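Local atomic coordinates of cyclin homolog (Herpesvirus saimiri, PDB entry 2F2C), a protein that resembles cellular D-type cyclins and may contribute to the transformation and rapid proliferation of T cells during latent herpesvirus infection. Residues S78-Y83 / Q95-A100; S117-L122 / L130-Q135. All coordinates share one frame; numbering follows the deposited sequence.

Interaction 1. Residues S78-Y83 / Q95-A100; sequences SILDRY and QKIGAA
Ile97, projecting from helix 94-109 into the angle between Leu80 and Tyr83, makes the side-chain contacts between the segments 78-83 and 95-100. Its CB already points at the other helix, and the two branches that leave it are used unequally. The methyl CG2 does most of the touching. Because it stands anti to the backbone N, with CG1 beside that N (chi1 -65°), it is aimed at Leu80 and Tyr83, lying 3.9 Å from Leu80 CD1 and 3.8 Å from Tyr83 CD2. The longer branch passes the phenol more loosely: CG1 comes to 4.4 Å from Tyr83 CE2, and the terminal methyl CD1 ends 4.3 Å from the same ring carbon. CG2 comes to the ring obliquely, and both opposing side chains cross that of Ile97 at about a right angle.

Leu80 starts out alongside rather than straight at the neighbouring helix, but its end swings nearer. With CG anti to the backbone N (chi1 164°), CD1 is carried to Ile97 CG2. The backbones are nearest here, Leu80 CA lying 6.6 Å from Gly98 CA, and Gly98 has no side chain to add bulk.

All three touching residues are buried, and no hydrogen bond crosses between the segments. Leu80 also packs on Leu55 and Leu56 of helix 49-65, while the Tyr83 ring rests on Ile139 of helix 129-142. This apolar meeting of helices, with helix 94-109 at its centre, is characteristic of the N-terminal cyclin box, the all-helical fold of the cyclin family.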
loop_
_atom_site.group_PDB
_atom_site.type_symbol
_atom_site.label_atom_id
_atom_site.label_comp_id
_atom_site.label_asym_id
_atom_site.label_seq_id
_atom_site.Cartn_x
_atom_site.Cartn_y
_atom_site.Cartn_z
ATOM N N SER A 78 11.647 -5.822 10.194
ATOM C CA SER A 78 10.641 -6.839 10.207
ATOM C C SER A 78 11.037 -7.952 9.272
ATOM O O SER A 78 11.060 -9.119 9.683
ATOM C CB SER A 78 9.326 -6.253 9.766
ATOM O OG SER A 78 8.327 -7.251 9.839
ATOM N N ILE A 79 11.376 -7.599 8.028
ATOM C CA ILE A 79 11.770 -8.598 7.023
ATOM C C ILE A 79 12.932 -9.430 7.527
ATOM O O ILE A 79 12.927 -10.650 7.374
ATOM C CB ILE A 79 12.135 -7.949 5.672
ATOM C CG1 ILE A 79 10.889 -7.452 4.937
ATOM C CG2 ILE A 79 12.865 -8.935 4.773
ATOM C CD1 ILE A 79 11.231 -6.625 3.731
ATOM N N LEU A 80 13.907 -8.760 8.145
ATOM C CA LEU A 80 15.123 -9.413 8.648
ATOM C C LEU A 80 14.776 -10.476 9.675
ATOM O O LEU A 80 15.147 -11.636 9.493
ATOM C CB LEU A 80 16.120 -8.398 9.218
ATOM C CG LEU A 80 17.252 -8.945 10.114
ATOM C CD1 LEU A 80 18.334 -9.670 9.300
ATOM C CD2 LEU A 80 17.889 -7.859 10.994
ATOM N N ASP A 81 14.045 -10.098 10.725
ATOM C CA ASP A 81 13.651 -11.069 11.768
ATOM C C ASP A 81 12.852 -12.243 11.208
ATOM O O ASP A 81 13.250 -13.398 11.376
ATOM C CB ASP A 81 12.887 -10.397 12.913
ATOM C CG ASP A 81 13.738 -9.392 13.670
ATOM O OD1 ASP A 81 14.979 -9.579 13.729
ATOM O OD2 ASP A 81 13.246 -8.375 14.226
ATOM N N ARG A 82 11.744 -11.945 10.528
ATOM C CA ARG A 82 10.946 -12.973 9.863
ATOM C C ARG A 82 11.825 -13.923 9.073
ATOM O O ARG A 82 11.734 -15.132 9.255
ATOM C CB ARG A 82 9.909 -12.347 8.933
ATOM C CG ARG A 82 8.623 -11.922 9.616
ATOM C CD ARG A 82 7.595 -11.335 8.665
ATOM N NE ARG A 82 7.868 -9.930 8.380
ATOM C CZ ARG A 82 7.396 -9.261 7.332
ATOM N NH1 ARG A 82 6.623 -9.869 6.433
ATOM N NH2 ARG A 82 7.703 -7.971 7.179
ATOM N N TYR A 83 12.682 -13.370 8.213
ATOM C CA TYR A 83 13.606 -14.162 7.398
ATOM C C TYR A 83 14.502 -15.046 8.245
ATOM O O TYR A 83 14.794 -16.180 7.870
ATOM C CB TYR A 83 14.478 -13.275 6.500
ATOM C CG TYR A 83 15.500 -14.069 5.724
ATOM C CD1 TYR A 83 15.112 -14.868 4.641
ATOM C CD2 TYR A 83 16.850 -14.063 6.088
ATOM C CE1 TYR A 83 16.055 -15.642 3.930
ATOM C CE2 TYR A 83 17.804 -14.829 5.382
ATOM C CZ TYR A 83 17.398 -15.615 4.306
ATOM O OH TYR A 83 18.311 -16.358 3.591
ATOM N N GLN A 95 25.873 -9.336 6.972
ATOM C CA GLN A 95 25.802 -8.044 6.314
ATOM C C GLN A 95 25.058 -8.121 4.984
ATOM O O GLN A 95 24.257 -7.244 4.668
ATOM C CB GLN A 95 27.203 -7.464 6.126
ATOM C CG GLN A 95 27.197 -5.995 5.748
ATOM C CD GLN A 95 28.539 -5.313 5.916
ATOM O OE1 GLN A 95 28.593 -4.083 5.966
ATOM N NE2 GLN A 95 29.619 -6.090 5.992
ATOM N N LYS A 96 25.317 -9.178 4.218
ATOM C CA LYS A 96 24.629 -9.413 2.953
ATOM C C LYS A 96 23.128 -9.537 3.180
ATOM O O LYS A 96 22.323 -9.013 2.413
ATOM C CB LYS A 96 25.166 -10.680 2.296
ATOM C CG LYS A 96 24.807 -10.841 0.836
ATOM C CD LYS A 96 25.839 -11.700 0.117
ATOM C CE LYS A 96 25.671 -13.185 0.395
ATOM N NZ LYS A 96 24.722 -13.802 -0.564
ATOM N N ILE A 97 22.753 -10.220 4.255
ATOM C CA ILE A 97 21.340 -10.429 4.547
ATOM C C ILE A 97 20.673 -9.090 4.804
ATOM O O ILE A 97 19.667 -8.757 4.163
ATOM C CB ILE A 97 21.149 -11.399 5.750
ATOM C CG1 ILE A 97 21.678 -12.800 5.388
ATOM C CG2 ILE A 97 19.675 -11.454 6.149
ATOM C CD1 ILE A 97 21.788 -13.783 6.554
ATOM N N GLY A 98 21.257 -8.325 5.728
ATOM C CA GLY A 98 20.702 -7.049 6.153
ATOM C C GLY A 98 20.691 -6.049 5.020
ATOM O O GLY A 98 19.825 -5.173 4.958
ATOM N N ALA A 99 21.669 -6.177 4.129
ATOM C CA ALA A 99 21.736 -5.343 2.942
ATOM C C ALA A 99 20.534 -5.624 2.064
ATOM O O ALA A 99 19.916 -4.698 1.575
ATOM C CB ALA A 99 23.030 -5.582 2.174
ATOM N N ALA A 100 20.187 -6.894 1.882
ATOM C CA ALA A 100 19.083 -7.246 0.993
ATOM C C ALA A 100 17.703 -6.999 1.599
ATOM O O ALA A 100 16.706 -6.934 0.870
ATOM C CB ALA A 100 19.215 -8.659 0.515
#

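Interaction 2. Residues S117-L122 / L130-Q135; sequences SKLTYL and LELINQ
Leu132 reaches from helix 129-142 to Leu119 and Thr120, and through its CD1 methyl it makes all the close contacts of this interaction. Two residues earlier, Leu130 contributes through its backbone: its O accepts the N-H of Asn134 at 2.7 Å (N to O), a bond of the helix that carries Leu132. Glu131 O accepts the N-H of Gln135 in the same way, with a longer separation of 3.3 Å from Gln135 N.

Leu132 follows, pointing toward segment 117-122. Its CD1 comes to 4.0 Å from Leu119 CD1, the two side chains crossing at about a right angle, and to 4.2 Å from the methyl CG2 of Thr120. Leu119 places its branch by putting CG beside the backbone N and anti to the carbonyl carbon (chi1 -66°). In Thr120 the two branches divide their work: OG1 turns back to hydrogen-bond Val116 O, one turn earlier, and CG2 is left to meet the leucine. Phe127, in the connecting loop, touches both Thr120 and Leu132 and so adds to the same apolar cluster.

Beyond Leu132, Ile133 faces elsewhere and packs on the backbone of a second protein chain. Gln135 then gives its amide NE2 in a weak hydrogen bond to Tyr83 OH.

Between the two segments, then, methyl groups meet methyl groups. The attraction is dispersive and hydrophobic, without a directional bond to fix the register, and the hydroxyl of Thr120 is satisfied one turn back, by Val116 O.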
loop_
_atom_site.group_PDB
_atom_site.type_symbol
_atom_site.label_atom_id
_atom_site.label_comp_id
_atom_site.label_asym_id
_atom_site.label_seq_id
_atom_site.Cartn_x
_atom_site.Cartn_y
_atom_site.Cartn_z
ATOM N N SER A 117 23.934 -1.400 -6.892
ATOM C CA SER A 117 25.203 -0.702 -7.155
ATOM C C SER A 117 25.549 0.373 -6.112
ATOM O O SER A 117 26.416 1.218 -6.334
ATOM C CB SER A 117 25.138 -0.065 -8.550
ATOM O OG SER A 117 23.979 0.750 -8.671
ATOM N N LYS A 118 24.875 0.324 -4.971
ATOM C CA LYS A 118 24.979 1.359 -3.972
ATOM C C LYS A 118 25.103 0.725 -2.605
ATOM O O LYS A 118 25.696 1.302 -1.717
ATOM C CB LYS A 118 23.733 2.234 -4.028
ATOM C CG LYS A 118 23.891 3.624 -3.464
ATOM C CD LYS A 118 22.624 4.462 -3.690
ATOM C CE LYS A 118 22.566 5.053 -5.090
ATOM N NZ LYS A 118 21.670 6.237 -5.119
ATOM N N LEU A 119 24.521 -0.459 -2.434
ATOM C CA LEU A 119 24.662 -1.214 -1.185
ATOM C C LEU A 119 25.918 -2.083 -1.247
ATOM O O LEU A 119 26.555 -2.357 -0.228
ATOM C CB LEU A 119 23.440 -2.096 -0.954
ATOM C CG LEU A 119 22.093 -1.431 -0.687
ATOM C CD1 LEU A 119 20.983 -2.386 -1.079
ATOM C CD2 LEU A 119 21.941 -1.001 0.764
ATOM N N THR A 120 26.251 -2.515 -2.462
ATOM C CA THR A 120 27.451 -3.298 -2.720
ATOM C C THR A 120 28.686 -2.448 -2.431
ATOM O O THR A 120 29.309 -2.592 -1.383
ATOM C CB THR A 120 27.459 -3.830 -4.189
ATOM O OG1 THR A 120 27.142 -2.765 -5.098
ATOM C CG2 THR A 120 26.327 -4.837 -4.419
ATOM N N TYR A 121 29.008 -1.555 -3.364
ATOM C CA TYR A 121 30.107 -0.599 -3.248
ATOM C C TYR A 121 30.225 -0.016 -1.827
ATOM O O TYR A 121 31.320 0.259 -1.339
ATOM C CB TYR A 121 29.892 0.502 -4.292
ATOM C CG TYR A 121 30.950 1.581 -4.335
ATOM C CD1 TYR A 121 32.159 1.371 -4.991
ATOM C CD2 TYR A 121 30.721 2.828 -3.747
ATOM C CE1 TYR A 121 33.119 2.364 -5.044
ATOM C CE2 TYR A 121 31.673 3.828 -3.787
ATOM C CZ TYR A 121 32.871 3.590 -4.439
ATOM O OH TYR A 121 33.829 4.578 -4.490
ATOM N N LEU A 122 29.077 0.152 -1.175
ATOM C CA LEU A 122 29.006 0.537 0.230
ATOM C C LEU A 122 28.720 -0.686 1.127
ATOM O O LEU A 122 27.678 -0.741 1.793
ATOM C CB LEU A 122 27.890 1.569 0.419
ATOM C CG LEU A 122 27.996 3.001 -0.107
ATOM C CD1 LEU A 122 28.382 3.097 -1.576
ATOM C CD2 LEU A 122 26.667 3.678 0.136
ATOM N N LEU A 130 25.335 -9.895 -8.214
ATOM C CA LEU A 130 24.651 -11.168 -8.371
ATOM C C LEU A 130 24.425 -11.808 -6.996
ATOM O O LEU A 130 23.353 -12.362 -6.727
ATOM C CB LEU A 130 25.443 -12.079 -9.324
ATOM C CG LEU A 130 25.232 -13.601 -9.398
ATOM C CD1 LEU A 130 25.152 -14.092 -10.848
ATOM C CD2 LEU A 130 26.344 -14.335 -8.630
ATOM N N GLU A 131 25.426 -11.692 -6.124
ATOM C CA GLU A 131 25.330 -12.205 -4.761
ATOM C C GLU A 131 24.294 -11.467 -3.917
ATOM O O GLU A 131 23.656 -12.067 -3.056
ATOM C CB GLU A 131 26.691 -12.160 -4.081
ATOM C CG GLU A 131 27.740 -12.999 -4.788
ATOM C CD GLU A 131 28.993 -13.200 -3.956
ATOM O OE1 GLU A 131 29.966 -13.787 -4.491
ATOM O OE2 GLU A 131 29.009 -12.779 -2.769
ATOM N N LEU A 132 24.138 -10.170 -4.157
ATOM C CA LEU A 132 23.081 -9.412 -3.513
ATOM C C LEU A 132 21.740 -9.853 -4.110
ATOM O O LEU A 132 20.795 -10.153 -3.384
ATOM C CB LEU A 132 23.285 -7.898 -3.703
ATOM C CG LEU A 132 22.960 -6.885 -2.581
ATOM C CD1 LEU A 132 22.410 -5.563 -3.132
ATOM C CD2 LEU A 132 22.008 -7.438 -1.510
ATOM N N ILE A 133 21.672 -9.907 -5.438
ATOM C CA ILE A 133 20.446 -10.284 -6.148
ATOM C C ILE A 133 19.958 -11.679 -5.747
ATOM O O ILE A 133 18.778 -11.862 -5.467
ATOM C CB ILE A 133 20.657 -10.163 -7.675
ATOM C CG1 ILE A 133 20.839 -8.687 -8.050
ATOM C CG2 ILE A 133 19.493 -10.775 -8.449
ATOM C CD1 ILE A 133 21.726 -8.456 -9.283
ATOM N N ASN A 134 20.865 -12.649 -5.694
ATOM C CA ASN A 134 20.503 -13.982 -5.230
ATOM C C ASN A 134 19.989 -13.990 -3.790
ATOM O O ASN A 134 19.106 -14.769 -3.441
ATOM C CB ASN A 134 21.658 -14.966 -5.427
ATOM C CG ASN A 134 21.738 -15.480 -6.855
ATOM O OD1 ASN A 134 22.666 -15.152 -7.595
ATOM N ND2 ASN A 134 20.751 -16.276 -7.254
ATOM N N GLN A 135 20.528 -13.094 -2.968
ATOM C CA GLN A 135 20.112 -12.964 -1.573
ATOM C C GLN A 135 18.731 -12.322 -1.458
ATOM O O GLN A 135 17.962 -12.663 -0.551
ATOM C CB GLN A 135 21.150 -12.174 -0.763
ATOM C CG GLN A 135 20.883 -12.107 0.734
ATOM C CD GLN A 135 20.771 -13.476 1.352
ATOM O OE1 GLN A 135 21.786 -14.117 1.638
ATOM N NE2 GLN A 135 19.539 -13.934 1.558
#

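Interactions 1 and 2 follow one another along the chain, their centres about 13 Å apart, and helix 94-109 joins them. The segments 95-100 and 130-135 meet directly: Ala100 CB packs against Leu132 CD2 at 3.7 Å, so CD2 of this leucine serves segment 95-100 while CD1 serves segment 117-122. Nearby, Lys96 NZ lies 3.2 Å from Glu131 O, a probable hydrogen bond. Leu119 CD1 also reaches segment 95-100, 3.7 Å from Ala99 O. Both contacts fall within the N-terminal cyclin domain; the centre of interaction 1 is about 13 Å from the centre of the chain, against about 23 Å for interaction 2. Of the four segments, 130-135 is the one within reach of the second protein chain, through Ile133.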